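Local coordinates for protein CMP-sialic acid transporter 1 (Zea mays, PDB 6I1R) that probably carries CMP-sialic acid from the cytoplasm into the Golgi as an antiporter, and binds CMP in an outward-facing conformation, at residues A91-M104 against D153-G166. The protein carries 5 engineered substitutions. Sequence-based numbering, arbitrary orientation.
Sequences ATLTYVDPSTYQIM and DSLFSAPLEGYLLG
A91 and T92, on helix 76-92, open the contact by meeting L165: CB of A91 touches one of its methyls, while T92 OG1 lies alongside L165 CB. T92 CG2, anti to the backbone N, reaches G162 O at 3.7 Å, and its OG1 is hydrogen-bonded to V88 O, one turn earlier. Y95 then lays its ring across the start of helix 160-186. E161 CB sits over one ring face in a CH-pi contact, 3.4 Å from the centroid and 15° off the normal; P159 CB and L165 CD1 approach obliquely, and L221 of the second subunit also packs on this tyrosine. With an alanine in place of Y95, the E161 methylene would probably lose its aromatic face, and a gap is likely to open between P159 and L165. The principle at work is GxxxG spacing: G162 and G166 bare the backbone of helix 160-186 to side chains, Y95 CB lying 3.7 Å from G162 CA, although the axes of segments 98-104 and 160-166 stay 10.5 Å apart. V96 CG1 rests on that same CA and on A158. D97 N-caps helix 98-104: T100 N meets its OD1 nearly along the C-O axis at 2.8 Å, T100 OG1 on the syn side and S99 OG from above the carboxylate plane, while OD2 lies near D153 CB. M104, bent at chi3 (-59°), brings CE to 3.8 Å from G166 CA, and its SD makes an oblique Met-aromatic contact with Y163.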
# COMPACT_ATOMS: atom_id res chain seq x y z
N ALA B 91 -10.40 11.83 1.37
CA ALA B 91 -10.18 13.13 2.00
C ALA B 91 -9.86 12.93 3.49
O ALA B 91 -8.88 13.49 3.99
CB ALA B 91 -11.39 14.01 1.81
N THR B 92 -10.65 12.10 4.17
CA THR B 92 -10.51 11.87 5.62
C THR B 92 -9.07 11.44 5.95
O THR B 92 -8.40 12.07 6.77
CB THR B 92 -11.49 10.80 6.12
OG1 THR B 92 -12.77 11.05 5.54
CG2 THR B 92 -11.62 10.78 7.62
N LEU B 93 -8.60 10.40 5.26
CA LEU B 93 -7.30 9.77 5.54
C LEU B 93 -6.15 10.79 5.44
O LEU B 93 -5.04 10.48 5.87
CB LEU B 93 -7.09 8.61 4.57
CG LEU B 93 -7.94 7.37 4.82
CD1 LEU B 93 -8.02 6.49 3.58
CD2 LEU B 93 -7.41 6.56 6.00
N THR B 94 -6.38 11.97 4.86
CA THR B 94 -5.33 13.00 4.80
C THR B 94 -5.34 13.85 6.08
O THR B 94 -4.54 14.78 6.19
CB THR B 94 -5.45 13.88 3.55
OG1 THR B 94 -6.56 14.77 3.70
CG2 THR B 94 -5.60 13.08 2.28
N TYR B 95 -6.23 13.56 7.02
CA TYR B 95 -6.19 14.20 8.35
C TYR B 95 -5.95 13.17 9.45
O TYR B 95 -5.41 13.52 10.50
CB TYR B 95 -7.49 14.97 8.62
CG TYR B 95 -7.76 16.12 7.68
CD1 TYR B 95 -8.41 15.91 6.47
CD2 TYR B 95 -7.38 17.41 8.00
CE1 TYR B 95 -8.68 16.96 5.61
CE2 TYR B 95 -7.64 18.48 7.14
CZ TYR B 95 -8.29 18.25 5.94
OH TYR B 95 -8.54 19.28 5.09
N VAL B 96 -6.34 11.91 9.24
CA VAL B 96 -6.29 10.90 10.31
C VAL B 96 -5.51 9.67 9.83
O VAL B 96 -5.52 9.34 8.64
CB VAL B 96 -7.71 10.50 10.78
CG1 VAL B 96 -8.47 11.69 11.35
CG2 VAL B 96 -8.51 9.82 9.69
N ASP B 97 -4.84 9.01 10.77
CA ASP B 97 -4.24 7.70 10.52
C ASP B 97 -5.37 6.69 10.25
O ASP B 97 -6.48 6.89 10.72
CB ASP B 97 -3.35 7.25 11.68
CG ASP B 97 -3.97 7.39 13.06
OD1 ASP B 97 -5.10 6.90 13.25
OD2 ASP B 97 -3.33 8.00 13.94
N PRO B 98 -5.08 5.62 9.48
CA PRO B 98 -6.12 4.65 9.11
C PRO B 98 -6.79 3.96 10.31
O PRO B 98 -7.93 3.50 10.18
CB PRO B 98 -5.40 3.60 8.25
CG PRO B 98 -4.23 4.35 7.68
CD PRO B 98 -3.82 5.26 8.82
N SER B 99 -6.11 3.87 11.45
CA SER B 99 -6.70 3.27 12.66
C SER B 99 -7.83 4.16 13.18
O SER B 99 -8.94 3.68 13.43
CB SER B 99 -5.65 3.02 13.71
OG SER B 99 -4.88 4.18 13.95
N THR B 100 -7.55 5.46 13.34
CA THR B 100 -8.57 6.44 13.74
C THR B 100 -9.76 6.37 12.76
O THR B 100 -10.91 6.42 13.19
CB THR B 100 -7.97 7.85 13.81
OG1 THR B 100 -6.97 7.85 14.83
CG2 THR B 100 -9.00 8.92 14.10
N TYR B 101 -9.46 6.25 11.47
CA TYR B 101 -10.48 6.16 10.42
C TYR B 101 -11.24 4.84 10.55
O TYR B 101 -12.47 4.82 10.43
CB TYR B 101 -9.81 6.35 9.05
CG TYR B 101 -10.57 5.83 7.85
CD1 TYR B 101 -11.67 6.49 7.34
CD2 TYR B 101 -10.14 4.69 7.18
CE1 TYR B 101 -12.36 6.02 6.23
CE2 TYR B 101 -10.81 4.21 6.07
CZ TYR B 101 -11.92 4.87 5.59
OH TYR B 101 -12.57 4.38 4.50
N GLN B 102 -10.53 3.75 10.81
CA GLN B 102 -11.15 2.42 10.93
C GLN B 102 -12.13 2.40 12.11
O GLN B 102 -13.17 1.75 12.03
CB GLN B 102 -10.08 1.35 11.12
N ILE B 103 -11.81 3.12 13.19
CA ILE B 103 -12.61 3.05 14.42
C ILE B 103 -13.78 4.04 14.34
O ILE B 103 -14.83 3.79 14.93
CB ILE B 103 -11.72 3.26 15.67
CG1 ILE B 103 -12.33 2.61 16.91
CG2 ILE B 103 -11.42 4.74 15.90
CD1 ILE B 103 -11.32 2.26 17.98
N MET B 104 -13.62 5.14 13.62
CA MET B 104 -14.74 6.05 13.33
C MET B 104 -15.77 5.33 12.44
O MET B 104 -16.92 5.76 12.35
CB MET B 104 -14.27 7.32 12.62
CG MET B 104 -13.65 8.35 13.55
SD MET B 104 -13.39 9.95 12.74
CE MET B 104 -12.33 9.49 11.38
N ASP B 153 -2.09 6.64 18.80
CA ASP B 153 -3.02 7.64 18.29
C ASP B 153 -3.49 8.52 19.46
O ASP B 153 -4.35 8.12 20.24
CB ASP B 153 -4.18 7.00 17.52
CG ASP B 153 -5.00 5.99 18.31
OD1 ASP B 153 -4.40 5.22 19.10
OD2 ASP B 153 -6.24 5.96 18.12
N SER B 154 -2.90 9.71 19.57
CA SER B 154 -3.29 10.67 20.60
C SER B 154 -4.78 11.00 20.44
O SER B 154 -5.17 11.72 19.52
CB SER B 154 -2.43 11.91 20.53
OG SER B 154 -1.08 11.61 20.81
N LEU B 155 -5.59 10.48 21.36
CA LEU B 155 -7.04 10.50 21.21
C LEU B 155 -7.56 11.94 21.30
O LEU B 155 -7.06 12.74 22.09
CB LEU B 155 -7.68 9.61 22.28
CG LEU B 155 -7.25 8.15 22.28
CD1 LEU B 155 -7.93 7.38 23.41
CD2 LEU B 155 -7.53 7.48 20.94
N PHE B 156 -8.53 12.25 20.44
CA PHE B 156 -9.20 13.56 20.39
C PHE B 156 -8.27 14.63 19.82
O PHE B 156 -8.69 15.77 19.63
CB PHE B 156 -9.74 13.96 21.77
CG PHE B 156 -10.46 12.87 22.53
CD1 PHE B 156 -11.12 11.85 21.87
CD2 PHE B 156 -10.48 12.88 23.92
CE1 PHE B 156 -11.78 10.85 22.58
CE2 PHE B 156 -11.13 11.88 24.62
CZ PHE B 156 -11.78 10.87 23.95
N SER B 157 -7.02 14.28 19.50
CA SER B 157 -6.00 15.26 19.13
C SER B 157 -5.85 15.35 17.61
O SER B 157 -4.90 15.97 17.12
CB SER B 157 -4.68 14.94 19.78
OG SER B 157 -3.74 15.98 19.57
N ALA B 158 -6.77 14.74 16.86
CA ALA B 158 -6.76 14.84 15.40
C ALA B 158 -7.44 16.15 14.97
O ALA B 158 -8.17 16.75 15.77
CB ALA B 158 -7.43 13.63 14.79
N PRO B 159 -7.21 16.60 13.73
CA PRO B 159 -7.84 17.82 13.21
C PRO B 159 -9.37 17.70 13.13
O PRO B 159 -9.90 16.59 12.99
CB PRO B 159 -7.27 18.03 11.80
CG PRO B 159 -5.99 17.24 11.81
CD PRO B 159 -6.30 16.06 12.71
N LEU B 160 -10.05 18.84 13.22
CA LEU B 160 -11.52 18.87 13.21
C LEU B 160 -12.04 18.28 11.89
O LEU B 160 -13.00 17.50 11.90
CB LEU B 160 -11.99 20.31 13.39
CG LEU B 160 -13.50 20.51 13.50
CD1 LEU B 160 -14.04 19.91 14.79
CD2 LEU B 160 -13.87 21.98 13.42
N GLU B 161 -11.40 18.64 10.78
CA GLU B 161 -11.77 18.15 9.45
C GLU B 161 -11.88 16.62 9.47
O GLU B 161 -12.84 16.05 8.95
CB GLU B 161 -10.73 18.56 8.40
CG GLU B 161 -10.85 20.01 7.95
CD GLU B 161 -9.94 20.99 8.69
OE1 GLU B 161 -9.55 20.69 9.84
OE2 GLU B 161 -9.62 22.04 8.11
N GLY B 162 -10.88 15.97 10.06
CA GLY B 162 -10.85 14.52 10.17
C GLY B 162 -12.11 13.99 10.83
O GLY B 162 -12.80 13.13 10.27
N TYR B 163 -12.42 14.53 12.00
CA TYR B 163 -13.58 14.09 12.77
C TYR B 163 -14.87 14.40 12.00
O TYR B 163 -15.76 13.55 11.93
CB TYR B 163 -13.57 14.72 14.17
CG TYR B 163 -12.54 14.13 15.10
CD1 TYR B 163 -12.69 12.84 15.59
CD2 TYR B 163 -11.42 14.85 15.48
CE1 TYR B 163 -11.75 12.28 16.44
CE2 TYR B 163 -10.47 14.30 16.33
CZ TYR B 163 -10.63 13.01 16.81
OH TYR B 163 -9.71 12.46 17.64
N LEU B 164 -14.95 15.58 11.40
CA LEU B 164 -16.17 16.00 10.70
C LEU B 164 -16.39 15.11 9.47
O LEU B 164 -17.53 14.71 9.19
CB LEU B 164 -16.06 17.48 10.31
CG LEU B 164 -17.38 18.26 10.35
CD1 LEU B 164 -17.79 18.55 11.79
CD2 LEU B 164 -17.27 19.55 9.56
N LEU B 165 -15.32 14.79 8.74
CA LEU B 165 -15.44 14.01 7.50
C LEU B 165 -15.72 12.54 7.83
O LEU B 165 -16.51 11.89 7.14
CB LEU B 165 -14.16 14.16 6.67
CG LEU B 165 -13.98 15.50 5.96
CD1 LEU B 165 -12.58 15.63 5.39
CD2 LEU B 165 -15.02 15.69 4.86
N GLY B 166 -15.06 12.01 8.86
CA GLY B 166 -15.37 10.67 9.36
C GLY B 166 -16.86 10.51 9.63
O GLY B 166 -17.44 9.47 9.32